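Local coordinates for protein transmembrane oligosaccharyl transferase (Archaeoglobus fulgidus, PDB 3WAJ) that belongs to the STT3/AglB family of oligosaccharyl transferases, membrane proteins of the GT-C class, and holds a zinc ion in the model, at residues Y295-W300 / L318-L323; V234-V239 / K314-A319. All coordinates share one frame; numbering follows the deposited sequence.

Contact 1 of 2, residues Y295-W300 / L318-L323; sequences YQIEKW and LAVIVL
The first torsion of I297 (chi1 -73°) swings CG1 anti to the carbonyl carbon, and the extended second torsion carries CD1 outward to V320. V320 has CG1 anti to its backbone N (chi1 172°), which leaves CG2 beside that nitrogen and turned to I297. These side chains join the two long arms of an antiparallel helical hairpin, helix 278-303 and helix 315-332, in the part of the chain that matches the N-terminal STT3 family. The short segments run at 154° to each other with axes 10.8 Å apart, a generous spacing, and at the nearest backbone point the CA atoms of I297 and A319 are 7.3 Å apart. Isoleucine bridges this spacing with its long branch: CG2 stays near the backbone while CD1 reaches across. The two side chains cross at about a right angle, and V320 CG2 touches both branches, lying 4.0 Å from I297 CD1 and 4.1 Å from I297 CG2. The small methyl of A319 sits across from the isoleucine and lets it approach the facing backbone. L323, one turn further along, adds its branch point to the same pocket, with CG 4.4 Å from I297 CD1. Together with M316, which also touches I297, these residues stand at positions i, i+3, i+4 and i+7 of helix 315-332, so I297 enters as a knob into a four-residue hole. E298 turns to other partners: its OE2 forms a salt bridge with R243, and its side chain touches F233 of helix 221-234. V320 also touches F230 and F233 of that helix. At the tip of the knob, I297 CD1 lies 4.2 Å from the carbonyl oxygen A319 O, a van der Waals approach.

Contact 2 of 2, residues V234-V239 / K314-A319; sequences VLAGFV and KGMPLA
The five-membered ring of P317 brings its CB and CG atoms up to the backbone of V234, with CB 3.9 Å and CG 4.2 Å from V234 CA. The aromatic ring of F238 belongs to the loop's own packing and receives L235 CD2 at its edge, in the ring plane. The contact joins the end of helix 221-234, where L235 is the first residue to leave helical backbone angles, to the beginning of helix 315-332. With the CA atoms of V234 and P317 only 4.4 Å apart, the backbones nearly touch, and a compact ring closed on its own nitrogen fits this close approach. Proline also suits a position near the N-terminal end of a helix, because there its missing N-H costs little. V234 turns CG1 to within 4.1 Å of P317 O, and beyond the contact it packs on V320 and I321. The second meeting is made by M316, whose chain leaves anti to the backbone N and then bends at chi3 (63°), placing CE 3.5 Å from A236 CB, a tight approach for two methyl groups. Methionine is flexible enough to make that bend, and the small A236 lets the methyl come near. The side-chain meetings are apolar, so the contact probably rests on hydrophobic burial and close fit rather than on directional bonds.

The two contacts lie 9 Å apart between centres, on the same side of the chain's centre and about 45 Å from it. Along the sequence comes the loop segment 234-239, then 295-300 on helix 278-303, and lastly 314-319 and 318-323, which overlap at L318 and A319 on helix 315-332. That helix is the common element, flanked by helix 278-303 in contact 1 and by the end of helix 221-234 in contact 2. Direct packing couples them, with E298 OE1 3.3 Å from M316 SD. The end of helix 221-234 is thereby brought against a pair of helices that are close in sequence, all packed together largely through apolar side chains within the STT3-like region.

Contact 1 of 2, residues Y295-W300 / L318-L323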
# COMPACT_ATOMS: atom_id res chain seq x y z
N TYR A 295 -22.71 -18.22 -30.60
CA TYR A 295 -23.06 -19.57 -30.97
C TYR A 295 -24.14 -19.56 -32.05
O TYR A 295 -23.99 -20.19 -33.10
CB TYR A 295 -23.58 -20.33 -29.74
CG TYR A 295 -24.05 -21.74 -30.04
CD1 TYR A 295 -23.18 -22.70 -30.56
CD2 TYR A 295 -25.36 -22.13 -29.78
CE1 TYR A 295 -23.60 -23.99 -30.82
CE2 TYR A 295 -25.79 -23.42 -30.03
CZ TYR A 295 -24.91 -24.34 -30.56
OH TYR A 295 -25.33 -25.63 -30.82
N GLN A 296 -25.21 -18.82 -31.76
CA GLN A 296 -26.30 -18.63 -32.70
C GLN A 296 -25.85 -17.99 -34.03
O GLN A 296 -26.32 -18.38 -35.10
CB GLN A 296 -27.39 -17.78 -32.05
CG GLN A 296 -28.61 -17.62 -32.92
CD GLN A 296 -29.18 -18.95 -33.38
OE1 GLN A 296 -29.52 -19.81 -32.57
NE2 GLN A 296 -29.28 -19.12 -34.69
N ILE A 297 -24.95 -17.02 -33.96
CA ILE A 297 -24.45 -16.40 -35.17
C ILE A 297 -23.79 -17.47 -36.05
O ILE A 297 -24.07 -17.55 -37.27
CB ILE A 297 -23.50 -15.22 -34.88
CG1 ILE A 297 -24.30 -14.02 -34.36
CG2 ILE A 297 -22.74 -14.82 -36.11
CD1 ILE A 297 -23.46 -12.87 -33.85
N GLU A 298 -22.97 -18.32 -35.44
CA GLU A 298 -22.34 -19.42 -36.17
C GLU A 298 -23.39 -20.39 -36.78
O GLU A 298 -23.24 -20.84 -37.93
CB GLU A 298 -21.32 -20.15 -35.30
CG GLU A 298 -20.40 -21.12 -36.08
CD GLU A 298 -19.62 -20.45 -37.22
OE1 GLU A 298 -19.23 -19.27 -37.08
OE2 GLU A 298 -19.37 -21.13 -38.25
N LYS A 299 -24.46 -20.66 -36.04
CA LYS A 299 -25.50 -21.56 -36.55
C LYS A 299 -26.14 -21.03 -37.82
O LYS A 299 -26.36 -21.78 -38.77
CB LYS A 299 -26.55 -21.86 -35.47
CG LYS A 299 -26.06 -22.83 -34.37
CD LYS A 299 -27.07 -22.97 -33.21
CE LYS A 299 -28.40 -23.54 -33.69
NZ LYS A 299 -29.43 -23.58 -32.60
N TRP A 300 -26.43 -19.72 -37.84
CA TRP A 300 -26.99 -19.06 -39.02
C TRP A 300 -26.03 -19.11 -40.19
O TRP A 300 -26.44 -19.27 -41.34
CB TRP A 300 -27.32 -17.59 -38.70
CG TRP A 300 -28.57 -17.47 -37.90
CD1 TRP A 300 -29.63 -18.34 -37.89
CD2 TRP A 300 -28.89 -16.43 -36.97
NE1 TRP A 300 -30.59 -17.89 -37.01
CE2 TRP A 300 -30.17 -16.73 -36.43
CE3 TRP A 300 -28.23 -15.28 -36.52
CZ2 TRP A 300 -30.79 -15.91 -35.48
CZ3 TRP A 300 -28.84 -14.47 -35.58
CH2 TRP A 300 -30.11 -14.80 -35.07
N LEU A 318 -20.18 -9.16 -40.23
CA LEU A 318 -21.06 -8.00 -40.07
C LEU A 318 -22.03 -8.15 -38.88
O LEU A 318 -22.19 -7.22 -38.09
CB LEU A 318 -21.85 -7.74 -41.35
CG LEU A 318 -22.62 -6.42 -41.31
CD1 LEU A 318 -21.79 -5.29 -41.91
CD2 LEU A 318 -23.97 -6.54 -42.02
N ALA A 319 -22.66 -9.31 -38.76
CA ALA A 319 -23.56 -9.57 -37.62
C ALA A 319 -22.81 -9.41 -36.31
O ALA A 319 -23.38 -8.98 -35.30
CB ALA A 319 -24.14 -10.96 -37.72
N VAL A 320 -21.53 -9.77 -36.33
CA VAL A 320 -20.70 -9.66 -35.14
C VAL A 320 -20.37 -8.19 -34.86
O VAL A 320 -20.48 -7.74 -33.72
CB VAL A 320 -19.43 -10.54 -35.24
CG1 VAL A 320 -18.48 -10.26 -34.07
CG2 VAL A 320 -19.82 -12.01 -35.25
N ILE A 321 -19.96 -7.47 -35.90
CA ILE A 321 -19.70 -6.03 -35.80
C ILE A 321 -20.92 -5.29 -35.23
O ILE A 321 -20.80 -4.44 -34.34
CB ILE A 321 -19.37 -5.43 -37.17
CG1 ILE A 321 -18.08 -6.04 -37.73
CG2 ILE A 321 -19.25 -3.92 -37.06
CD1 ILE A 321 -16.89 -5.83 -36.86
N VAL A 322 -22.09 -5.65 -35.76
CA VAL A 322 -23.34 -5.03 -35.35
C VAL A 322 -23.68 -5.40 -33.92
O VAL A 322 -24.03 -4.54 -33.11
CB VAL A 322 -24.48 -5.43 -36.28
CG1 VAL A 322 -25.83 -5.28 -35.60
CG2 VAL A 322 -24.41 -4.62 -37.58
N LEU A 323 -23.56 -6.69 -33.61
CA LEU A 323 -23.82 -7.20 -32.26
C LEU A 323 -23.02 -6.44 -31.20
O LEU A 323 -23.58 -6.02 -30.19
CB LEU A 323 -23.50 -8.69 -32.18
CG LEU A 323 -24.18 -9.56 -31.11
CD1 LEU A 323 -23.17 -10.10 -30.12
CD2 LEU A 323 -25.30 -8.82 -30.40

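Contact 2 of 2, residues V234-V239 / K314-A319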
# COMPACT_ATOMS: atom_id res chain seq x y z
N VAL A 234 -14.73 -12.22 -36.83
CA VAL A 234 -14.50 -11.26 -37.93
C VAL A 234 -13.27 -11.59 -38.79
O VAL A 234 -13.02 -10.94 -39.80
CB VAL A 234 -14.46 -9.79 -37.47
CG1 VAL A 234 -15.61 -9.49 -36.53
CG2 VAL A 234 -13.13 -9.49 -36.81
N LEU A 235 -12.52 -12.61 -38.38
CA LEU A 235 -11.39 -13.10 -39.18
C LEU A 235 -11.56 -14.57 -39.57
O LEU A 235 -10.58 -15.26 -39.86
CB LEU A 235 -10.07 -12.89 -38.43
CG LEU A 235 -9.82 -11.45 -37.98
CD1 LEU A 235 -8.58 -11.34 -37.09
CD2 LEU A 235 -9.69 -10.54 -39.18
N ALA A 236 -12.81 -15.05 -39.58
CA ALA A 236 -13.09 -16.45 -39.95
C ALA A 236 -12.54 -16.83 -41.33
O ALA A 236 -12.38 -18.01 -41.65
CB ALA A 236 -14.57 -16.73 -39.87
N GLY A 237 -12.27 -15.81 -42.15
CA GLY A 237 -11.49 -16.00 -43.36
C GLY A 237 -10.13 -16.61 -43.08
O GLY A 237 -9.92 -17.80 -43.31
N PHE A 238 -9.19 -15.81 -42.56
CA PHE A 238 -7.83 -16.30 -42.35
C PHE A 238 -7.50 -16.70 -40.91
O PHE A 238 -6.36 -16.55 -40.46
CB PHE A 238 -6.77 -15.38 -42.99
CG PHE A 238 -6.39 -14.17 -42.15
CD1 PHE A 238 -5.09 -13.68 -42.19
CD2 PHE A 238 -7.32 -13.52 -41.36
CE1 PHE A 238 -4.72 -12.58 -41.43
CE2 PHE A 238 -6.96 -12.41 -40.61
CZ PHE A 238 -5.65 -11.94 -40.65
N VAL A 239 -8.50 -17.21 -40.20
CA VAL A 239 -8.30 -17.88 -38.91
C VAL A 239 -9.34 -18.98 -38.78
O VAL A 239 -10.54 -18.70 -38.78
CB VAL A 239 -8.44 -16.92 -37.69
CG1 VAL A 239 -8.57 -17.72 -36.39
CG2 VAL A 239 -7.27 -15.95 -37.60
N LYS A 314 -19.48 -12.28 -45.79
CA LYS A 314 -19.35 -11.08 -44.95
C LYS A 314 -20.48 -11.04 -43.93
O LYS A 314 -20.46 -10.25 -42.98
CB LYS A 314 -19.35 -9.81 -45.81
CG LYS A 314 -18.38 -9.80 -47.00
CD LYS A 314 -18.64 -8.62 -47.94
CE LYS A 314 -17.92 -8.79 -49.28
NZ LYS A 314 -18.37 -7.79 -50.32
N GLY A 315 -21.47 -11.90 -44.14
CA GLY A 315 -22.67 -11.92 -43.33
C GLY A 315 -22.38 -12.09 -41.86
O GLY A 315 -22.83 -11.29 -41.03
N MET A 316 -21.60 -13.12 -41.53
CA MET A 316 -21.31 -13.39 -40.13
C MET A 316 -20.49 -12.28 -39.46
O MET A 316 -20.90 -11.77 -38.40
CB MET A 316 -20.68 -14.77 -39.94
CG MET A 316 -20.35 -15.06 -38.50
SD MET A 316 -19.05 -16.28 -38.36
CE MET A 316 -17.74 -15.36 -39.15
N PRO A 317 -19.34 -11.89 -40.05
CA PRO A 317 -18.57 -10.82 -39.41
C PRO A 317 -19.38 -9.53 -39.23
O PRO A 317 -19.28 -8.90 -38.17
CB PRO A 317 -17.41 -10.60 -40.37
CG PRO A 317 -17.21 -11.94 -41.00
CD PRO A 317 -18.61 -12.46 -41.21
N LEU A 318 -20.18 -9.16 -40.23
CA LEU A 318 -21.06 -8.00 -40.07
C LEU A 318 -22.03 -8.15 -38.88
O LEU A 318 -22.19 -7.22 -38.09
CB LEU A 318 -21.85 -7.74 -41.35
CG LEU A 318 -22.62 -6.42 -41.31
CD1 LEU A 318 -21.79 -5.29 -41.91
CD2 LEU A 318 -23.97 -6.54 -42.02
N ALA A 319 -22.66 -9.31 -38.76
CA ALA A 319 -23.56 -9.57 -37.62
C ALA A 319 -22.81 -9.41 -36.31
O ALA A 319 -23.38 -8.98 -35.30
CB ALA A 319 -24.14 -10.96 -37.72